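Local coordinates for protein N-acetylgalactosaminyltransferase 7 (Homo sapiens, PDB 6IWR) that belongs to the polypeptide GalNAc transferase family, pairing a GT-A type glycosyltransferase domain with a ricin-type beta-trefoil lectin domain, at residues N116-N130 and D271-Q283. Sequence-based numbering, arbitrary orientation.
Sequences NMVASDMISLDRSVN and DVINGNTYEIIPQ
With Tyr278 CG anti to its carbonyl carbon (chi1 -71°) the phenol reaches from its turn to the start of helix 117-122, while Arg127, extended from CG to NE, sends its guanidinium to the backbone of the same tyrosine. One residue is thus gripped at both ends. Its hydroxyl donates to Asn116 O at 2.8 Å, arriving well above the carbonyl plane, and that oxygen also accepts from Ser120 N in the first turn of the helix. Ser120 CA lies over one ring face, and Ala119 CB comes within 3.8 Å of Tyr278 CE1. At the ring's root, Ile123 CD1 packs 3.6 Å from Tyr278 CB. Arg127 NH1 donates a hydrogen bond to Tyr278 O at 2.9 Å, in the carbonyl plane, with the guanidinium steeply inclined to the ring; Arg127 NE also forms a salt bridge with Glu245, a second hold on the guanidinium. The helix N-cap residue joins in through its backbone, Asn116 N giving a fairly straight bond to Gly275 O (3.0 Å). Farther along, Val129 CG2 meets Ile280 CD1 at 3.6 Å, crosswise. These contacts dock a short helix and its following loop on a beta hairpin, strands 264-274 and 280-281, with an Asx turn at Asn274, within the GT-A fold.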
ATOM      1  N   ASN A 116      16.011  -7.294   6.591  1.00 34.00           N
ATOM      2  CA  ASN A 116      16.184  -7.520   8.019  1.00 31.20           C
ATOM      3  C   ASN A 116      17.671  -7.707   8.263  1.00 33.39           C
ATOM      4  O   ASN A 116      18.181  -8.824   8.215  1.00 32.14           O
ATOM      5  CB  ASN A 116      15.396  -8.750   8.436  1.00 30.08           C
ATOM      6  CG  ASN A 116      15.383  -8.958   9.912  1.00 33.44           C
ATOM      7  OD1 ASN A 116      14.461  -9.595  10.439  1.00 31.28           O
ATOM      8  ND2 ASN A 116      16.386  -8.418  10.609  1.00 27.78           N
ATOM      9  N   MET A 117      18.389  -6.615   8.537  1.00 29.78           N
ATOM     10  CA  MET A 117      19.830  -6.762   8.695  1.00 28.80           C
ATOM     11  C   MET A 117      20.214  -7.322  10.058  1.00 31.18           C
ATOM     12  O   MET A 117      21.306  -7.891  10.196  1.00 32.11           O
ATOM     13  CB  MET A 117      20.544  -5.443   8.469  1.00 25.31           C
ATOM     14  CG  MET A 117      20.597  -5.041   7.014  1.00 36.76           C
ATOM     15  SD  MET A 117      21.571  -6.124   5.937  1.00 35.16           S
ATOM     16  CE  MET A 117      23.089  -6.220   6.882  1.00 34.88           C
ATOM     17  N   VAL A 118      19.362  -7.171  11.081  1.00 29.35           N
ATOM     18  CA  VAL A 118      19.714  -7.788  12.353  1.00 26.16           C
ATOM     19  C   VAL A 118      19.743  -9.300  12.193  1.00 29.10           C
ATOM     20  O   VAL A 118      20.672  -9.969  12.662  1.00 31.22           O
ATOM     21  CB  VAL A 118      18.774  -7.330  13.489  1.00 29.21           C
ATOM     22  CG1 VAL A 118      18.025  -6.062  13.113  1.00 30.42           C
ATOM     23  CG2 VAL A 118      17.822  -8.438  13.929  1.00 31.45           C
ATOM     24  N   ALA A 119      18.774  -9.854  11.458  1.00 30.16           N
ATOM     25  CA  ALA A 119      18.804 -11.276  11.138  1.00 25.97           C
ATOM     26  C   ALA A 119      20.030 -11.622  10.297  1.00 31.81           C
ATOM     27  O   ALA A 119      20.825 -12.495  10.681  1.00 29.30           O
ATOM     28  CB  ALA A 119      17.518 -11.687  10.430  1.00 23.83           C
ATOM     29  N   SER A 120      20.227 -10.930   9.162  1.00 30.56           N
ATOM     30  CA  SER A 120      21.379 -11.246   8.318  1.00 27.47           C
ATOM     31  C   SER A 120      22.682 -11.201   9.107  1.00 32.37           C
ATOM     32  O   SER A 120      23.577 -12.038   8.897  1.00 33.82           O
ATOM     33  CB  SER A 120      21.485 -10.294   7.131  1.00 23.97           C
ATOM     34  OG  SER A 120      22.776 -10.435   6.565  1.00 22.52           O
ATOM     35  N   ASP A 121      22.817 -10.225  10.010  1.00 29.44           N
ATOM     36  CA  ASP A 121      24.072 -10.063  10.731  1.00 29.70           C
ATOM     37  C   ASP A 121      24.385 -11.233  11.663  1.00 27.57           C
ATOM     38  O   ASP A 121      25.541 -11.382  12.057  1.00 37.40           O
ATOM     39  CB  ASP A 121      24.069  -8.755  11.531  1.00 26.56           C
ATOM     40  CG  ASP A 121      24.331  -7.544  10.667  1.00 31.76           C
ATOM     41  OD1 ASP A 121      24.478  -7.714   9.433  1.00 34.58           O
ATOM     42  OD2 ASP A 121      24.393  -6.421  11.225  1.00 33.47           O
ATOM     43  N   MET A 122      23.411 -12.067  12.039  1.00 29.56           N
ATOM     44  CA  MET A 122      23.730 -13.209  12.894  1.00 26.96           C
ATOM     45  C   MET A 122      23.898 -14.515  12.130  1.00 29.80           C
ATOM     46  O   MET A 122      24.261 -15.529  12.740  1.00 32.51           O
ATOM     47  CB  MET A 122      22.685 -13.392  14.002  1.00 29.13           C
ATOM     48  CG  MET A 122      21.349 -12.775  13.790  1.00 35.99           C
ATOM     49  SD  MET A 122      20.346 -13.025  15.277  1.00 40.30           S
ATOM     50  CE  MET A 122      20.559 -11.465  16.125  1.00 40.93           C
ATOM     51  N   ILE A 123      23.655 -14.510  10.807  1.00 27.78           N
ATOM     52  CA  ILE A 123      23.896 -15.656   9.942  1.00 24.50           C
ATOM     53  C   ILE A 123      25.328 -15.560   9.438  1.00 22.90           C
ATOM     54  O   ILE A 123      25.804 -14.476   9.094  1.00 27.51           O
ATOM     55  CB  ILE A 123      22.876 -15.688   8.787  1.00 31.11           C
ATOM     56  CG1 ILE A 123      21.438 -15.607   9.345  1.00 31.74           C
ATOM     57  CG2 ILE A 123      23.094 -16.913   7.880  1.00 27.00           C
ATOM     58  CD1 ILE A 123      20.313 -15.572   8.293  1.00 22.13           C
ATOM     59  N   SER A 124      26.044 -16.674   9.447  1.00 22.46           N
ATOM     60  CA  SER A 124      27.433 -16.671   8.992  1.00 26.95           C
ATOM     61  C   SER A 124      27.550 -16.166   7.554  1.00 27.31           C
ATOM     62  O   SER A 124      26.670 -16.394   6.721  1.00 26.47           O
ATOM     63  CB  SER A 124      28.037 -18.083   9.089  1.00 24.50           C
ATOM     64  OG  SER A 124      29.305 -18.141   8.452  1.00 27.77           O
ATOM     65  N   LEU A 125      28.658 -15.484   7.257  1.00 28.34           N
ATOM     66  CA  LEU A 125      28.964 -15.195   5.861  1.00 27.11           C
ATOM     67  C   LEU A 125      29.277 -16.459   5.064  1.00 30.44           C
ATOM     68  O   LEU A 125      29.147 -16.440   3.832  1.00 35.51           O
ATOM     69  CB  LEU A 125      30.134 -14.231   5.759  1.00 24.69           C
ATOM     70  CG  LEU A 125      29.918 -12.907   6.482  1.00 22.73           C
ATOM     71  CD1 LEU A 125      31.212 -12.091   6.459  1.00 23.63           C
ATOM     72  CD2 LEU A 125      28.760 -12.161   5.862  1.00 23.72           C
ATOM     73  N   ASP A 126      29.661 -17.552   5.738  1.00 23.21           N
ATOM     74  CA  ASP A 126      30.038 -18.812   5.101  1.00 28.24           C
ATOM     75  C   ASP A 126      28.993 -19.904   5.310  1.00 26.68           C
ATOM     76  O   ASP A 126      29.295 -21.095   5.252  1.00 28.61           O
ATOM     77  CB  ASP A 126      31.396 -19.275   5.628  1.00 25.12           C
ATOM     78  CG  ASP A 126      32.490 -18.264   5.365  1.00 34.83           C
ATOM     79  OD1 ASP A 126      32.656 -17.830   4.198  1.00 31.94           O
ATOM     80  OD2 ASP A 126      33.179 -17.882   6.339  1.00 40.55           O
ATOM     81  N   ARG A 127      27.755 -19.514   5.545  1.00 27.03           N
ATOM     82  CA  ARG A 127      26.736 -20.488   5.876  1.00 27.27           C
ATOM     83  C   ARG A 127      26.527 -21.458   4.730  1.00 25.36           C
ATOM     84  O   ARG A 127      26.753 -21.132   3.564  1.00 29.96           O
ATOM     85  CB  ARG A 127      25.417 -19.794   6.205  1.00 28.35           C
ATOM     86  CG  ARG A 127      24.704 -19.205   4.989  1.00 30.06           C
ATOM     87  CD  ARG A 127      23.291 -19.068   5.352  1.00 29.13           C
ATOM     88  NE  ARG A 127      22.468 -18.477   4.321  1.00 31.38           N
ATOM     89  CZ  ARG A 127      21.187 -18.165   4.512  1.00 34.09           C
ATOM     90  NH1 ARG A 127      20.474 -17.630   3.531  1.00 30.59           N
ATOM     91  NH2 ARG A 127      20.628 -18.381   5.696  1.00 30.52           N
ATOM     92  N   SER A 128      26.090 -22.662   5.080  1.00 31.54           N
ATOM     93  CA  SER A 128      25.641 -23.634   4.101  1.00 31.91           C
ATOM     94  C   SER A 128      24.239 -23.243   3.660  1.00 35.65           C
ATOM     95  O   SER A 128      23.637 -22.357   4.268  1.00 35.06           O
ATOM     96  CB  SER A 128      25.662 -25.030   4.700  1.00 29.57           C
ATOM     97  OG  SER A 128      24.906 -25.050   5.901  1.00 36.20           O
ATOM     98  N   VAL A 129      23.701 -23.895   2.631  1.00 35.36           N
ATOM     99  CA  VAL A 129      22.421 -23.486   2.065  1.00 37.92           C
ATOM    100  C   VAL A 129      21.666 -24.725   1.601  1.00 34.63           C
ATOM    101  O   VAL A 129      22.253 -25.782   1.380  1.00 38.09           O
ATOM    102  CB  VAL A 129      22.660 -22.457   0.932  1.00 32.37           C
ATOM    103  CG1 VAL A 129      21.856 -22.801  -0.277  1.00 38.18           C
ATOM    104  CG2 VAL A 129      22.343 -21.058   1.430  1.00 28.30           C
ATOM    105  N   ASN A 130      20.346 -24.604   1.496  1.00 33.96           N
ATOM    106  CA  ASN A 130      19.561 -25.693   0.944  1.00 29.84           C
ATOM    107  C   ASN A 130      19.850 -25.847  -0.554  1.00 28.79           C
ATOM    108  O   ASN A 130      20.287 -24.917  -1.232  1.00 33.89           O
ATOM    109  CB  ASN A 130      18.070 -25.458   1.202  1.00 28.40           C
ATOM    110  CG  ASN A 130      17.562 -24.133   0.616  1.00 30.44           C
ATOM    111  OD1 ASN A 130      16.564 -23.605   1.053  1.00 33.02           O
ATOM    112  ND2 ASN A 130      18.263 -23.595  -0.377  1.00 44.48           N
ATOM    113  N   ASP A 271      16.521 -17.843  -7.606  1.00 27.53           N
ATOM    114  CA  ASP A 271      15.712 -18.283  -6.473  1.00 27.07           C
ATOM    115  C   ASP A 271      15.540 -17.142  -5.471  1.00 28.20           C
ATOM    116  O   ASP A 271      16.341 -16.209  -5.435  1.00 28.46           O
ATOM    117  CB  ASP A 271      16.357 -19.487  -5.759  1.00 26.71           C
ATOM    118  CG  ASP A 271      16.309 -20.776  -6.584  1.00 29.52           C
ATOM    119  OD1 ASP A 271      15.358 -20.941  -7.388  1.00 35.35           O
ATOM    120  OD2 ASP A 271      17.230 -21.619  -6.430  1.00 28.95           O
ATOM    121  N   VAL A 272      14.516 -17.260  -4.615  1.00 29.62           N
ATOM    122  CA  VAL A 272      14.123 -16.191  -3.695  1.00 25.56           C
ATOM    123  C   VAL A 272      14.710 -16.444  -2.311  1.00 27.53           C
ATOM    124  O   VAL A 272      14.361 -17.430  -1.639  1.00 24.68           O
ATOM    125  CB  VAL A 272      12.596 -16.064  -3.585  1.00 24.47           C
ATOM    126  CG1 VAL A 272      12.251 -14.986  -2.567  1.00 23.93           C
ATOM    127  CG2 VAL A 272      11.967 -15.796  -4.923  1.00 27.24           C
ATOM    128  N   ILE A 273      15.542 -15.515  -1.862  1.00 25.90           N
ATOM    129  CA  ILE A 273      16.027 -15.485  -0.487  1.00 26.85           C
ATOM    130  C   ILE A 273      15.102 -14.558   0.284  1.00 24.88           C
ATOM    131  O   ILE A 273      14.964 -13.379  -0.054  1.00 26.10           O
ATOM    132  CB  ILE A 273      17.480 -14.978  -0.405  1.00 29.43           C
ATOM    133  CG1 ILE A 273      18.433 -15.767  -1.288  1.00 24.42           C
ATOM    134  CG2 ILE A 273      17.968 -15.014   1.019  1.00 27.00           C
ATOM    135  CD1 ILE A 273      19.869 -15.280  -1.118  1.00 25.77           C
ATOM    136  N   ASN A 274      14.501 -15.070   1.346  1.00 27.35           N
ATOM    137  CA  ASN A 274      13.552 -14.268   2.102  1.00 26.22           C
ATOM    138  C   ASN A 274      14.263 -13.173   2.884  1.00 28.52           C
ATOM    139  O   ASN A 274      15.081 -13.461   3.765  1.00 32.45           O
ATOM    140  CB  ASN A 274      12.764 -15.161   3.040  1.00 24.74           C
ATOM    141  CG  ASN A 274      11.655 -14.431   3.693  1.00 26.36           C
ATOM    142  OD1 ASN A 274      11.874 -13.434   4.372  1.00 31.58           O
ATOM    143  ND2 ASN A 274      10.443 -14.899   3.484  1.00 32.21           N
ATOM    144  N   GLY A 275      13.936 -11.912   2.581  1.00 26.69           N
ATOM    145  CA  GLY A 275      14.621 -10.768   3.180  1.00 28.03           C
ATOM    146  C   GLY A 275      14.421 -10.624   4.678  1.00 29.21           C
ATOM    147  O   GLY A 275      15.094  -9.810   5.328  1.00 27.42           O
ATOM    148  N   ASN A 276      13.502 -11.384   5.242  1.00 30.99           N
ATOM    149  CA  ASN A 276      13.279 -11.340   6.669  1.00 30.16           C
ATOM    150  C   ASN A 276      13.904 -12.525   7.398  1.00 31.46           C
ATOM    151  O   ASN A 276      14.653 -12.331   8.353  1.00 28.97           O
ATOM    152  CB  ASN A 276      11.773 -11.264   6.894  1.00 28.96           C
ATOM    153  CG  ASN A 276      11.421 -11.221   8.329  1.00 31.02           C
ATOM    154  OD1 ASN A 276      12.083 -10.541   9.129  1.00 34.72           O
ATOM    155  ND2 ASN A 276      10.395 -11.971   8.698  1.00 25.46           N
ATOM    156  N   THR A 277      13.656 -13.753   6.937  1.00 27.04           N
ATOM    157  CA  THR A 277      14.090 -14.957   7.629  1.00 28.38           C
ATOM    158  C   THR A 277      15.188 -15.735   6.909  1.00 29.49           C
ATOM    159  O   THR A 277      15.798 -16.625   7.517  1.00 27.43           O
ATOM    160  CB  THR A 277      12.881 -15.870   7.847  1.00 31.77           C
ATOM    161  OG1 THR A 277      12.136 -15.972   6.617  1.00 28.22           O
ATOM    162  CG2 THR A 277      11.992 -15.279   8.953  1.00 27.40           C
ATOM    163  N   TYR A 278      15.425 -15.450   5.632  1.00 29.54           N
ATOM    164  CA  TYR A 278      16.583 -15.854   4.856  1.00 25.79           C
ATOM    165  C   TYR A 278      16.554 -17.300   4.409  1.00 25.79           C
ATOM    166  O   TYR A 278      17.585 -17.793   3.954  1.00 27.86           O
ATOM    167  CB  TYR A 278      17.879 -15.564   5.611  1.00 24.18           C
ATOM    168  CG  TYR A 278      18.100 -14.090   5.639  1.00 27.30           C
ATOM    169  CD1 TYR A 278      17.505 -13.309   6.615  1.00 29.14           C
ATOM    170  CD2 TYR A 278      18.831 -13.458   4.642  1.00 24.75           C
ATOM    171  CE1 TYR A 278      17.678 -11.954   6.642  1.00 24.16           C
ATOM    172  CE2 TYR A 278      19.002 -12.094   4.660  1.00 27.11           C
ATOM    173  CZ  TYR A 278      18.409 -11.358   5.668  1.00 25.77           C
ATOM    174  OH  TYR A 278      18.561 -10.011   5.691  1.00 26.23           O
ATOM    175  N   GLU A 279      15.418 -17.982   4.508  1.00 25.43           N
ATOM    176  CA  GLU A 279      15.298 -19.288   3.877  1.00 31.85           C
ATOM    177  C   GLU A 279      15.113 -19.087   2.382  1.00 27.07           C
ATOM    178  O   GLU A 279      14.648 -18.037   1.939  1.00 30.08           O
ATOM    179  CB  GLU A 279      14.130 -20.086   4.469  1.00 28.87           C
ATOM    180  CG  GLU A 279      12.769 -19.798   3.859  1.00 25.00           C
ATOM    181  CD  GLU A 279      12.112 -18.544   4.432  1.00 36.60           C
ATOM    182  OE1 GLU A 279      12.840 -17.701   5.011  1.00 32.28           O
ATOM    183  OE2 GLU A 279      10.867 -18.398   4.313  1.00 36.61           O
ATOM    184  N   ILE A 280      15.496 -20.089   1.598  1.00 29.90           N
ATOM    185  CA  ILE A 280      15.593 -19.936   0.150  1.00 28.68           C
ATOM    186  C   ILE A 280      14.544 -20.801  -0.537  1.00 28.99           C
ATOM    187  O   ILE A 280      14.538 -22.029  -0.394  1.00 30.03           O
ATOM    188  CB  ILE A 280      17.007 -20.250  -0.364  1.00 26.26           C
ATOM    189  CG1 ILE A 280      18.020 -19.355   0.350  1.00 25.08           C
ATOM    190  CG2 ILE A 280      17.072 -20.028  -1.866  1.00 22.74           C
ATOM    191  CD1 ILE A 280      19.432 -19.566  -0.125  1.00 24.15           C
ATOM    192  N   ILE A 281      13.670 -20.140  -1.293  1.00 29.49           N
ATOM    193  CA  ILE A 281      12.496 -20.696  -1.962  1.00 32.01           C
ATOM    194  C   ILE A 281      12.650 -20.465  -3.464  1.00 32.90           C
ATOM    195  O   ILE A 281      13.142 -19.398  -3.876  1.00 29.15           O
ATOM    196  CB  ILE A 281      11.212 -20.017  -1.458  1.00 39.94           C
ATOM    197  CG1 ILE A 281      11.219 -19.839   0.070  1.00 39.14           C
ATOM    198  CG2 ILE A 281      10.005 -20.702  -1.972  1.00 44.35           C
ATOM    199  CD1 ILE A 281      11.612 -18.361   0.506  1.00 40.17           C
ATOM    200  N   PRO A 282      12.260 -21.410  -4.317  1.00 32.25           N
ATOM    201  CA  PRO A 282      12.220 -21.133  -5.765  1.00 26.86           C
ATOM    202  C   PRO A 282      11.031 -20.256  -6.138  1.00 31.84           C
ATOM    203  O   PRO A 282      10.037 -20.177  -5.410  1.00 41.73           O
ATOM    204  CB  PRO A 282      12.102 -22.519  -6.402  1.00 22.78           C
ATOM    205  CG  PRO A 282      11.712 -23.433  -5.303  1.00 31.23           C
ATOM    206  CD  PRO A 282      12.068 -22.827  -3.988  1.00 29.67           C
ATOM    207  N   GLN A 283      11.136 -19.586  -7.288  1.00 31.37           N
ATOM    208  CA  GLN A 283      10.024 -18.760  -7.761  1.00 32.89           C
ATOM    209  C   GLN A 283       8.820 -19.601  -8.205  1.00 35.06           C
ATOM    210  O   GLN A 283       8.950 -20.730  -8.685  1.00 32.00           O
ATOM    211  CB  GLN A 283      10.459 -17.867  -8.917  1.00 29.80           C
ATOM    212  CG  GLN A 283      11.372 -16.745  -8.528  1.00 32.71           C
ATOM    213  CD  GLN A 283      11.513 -15.726  -9.652  1.00 36.92           C
ATOM    214  OE1 GLN A 283      12.581 -15.572 -10.281  1.00 29.03           O
ATOM    215  NE2 GLN A 283      10.421 -15.029  -9.918  1.00 36.26           N
TER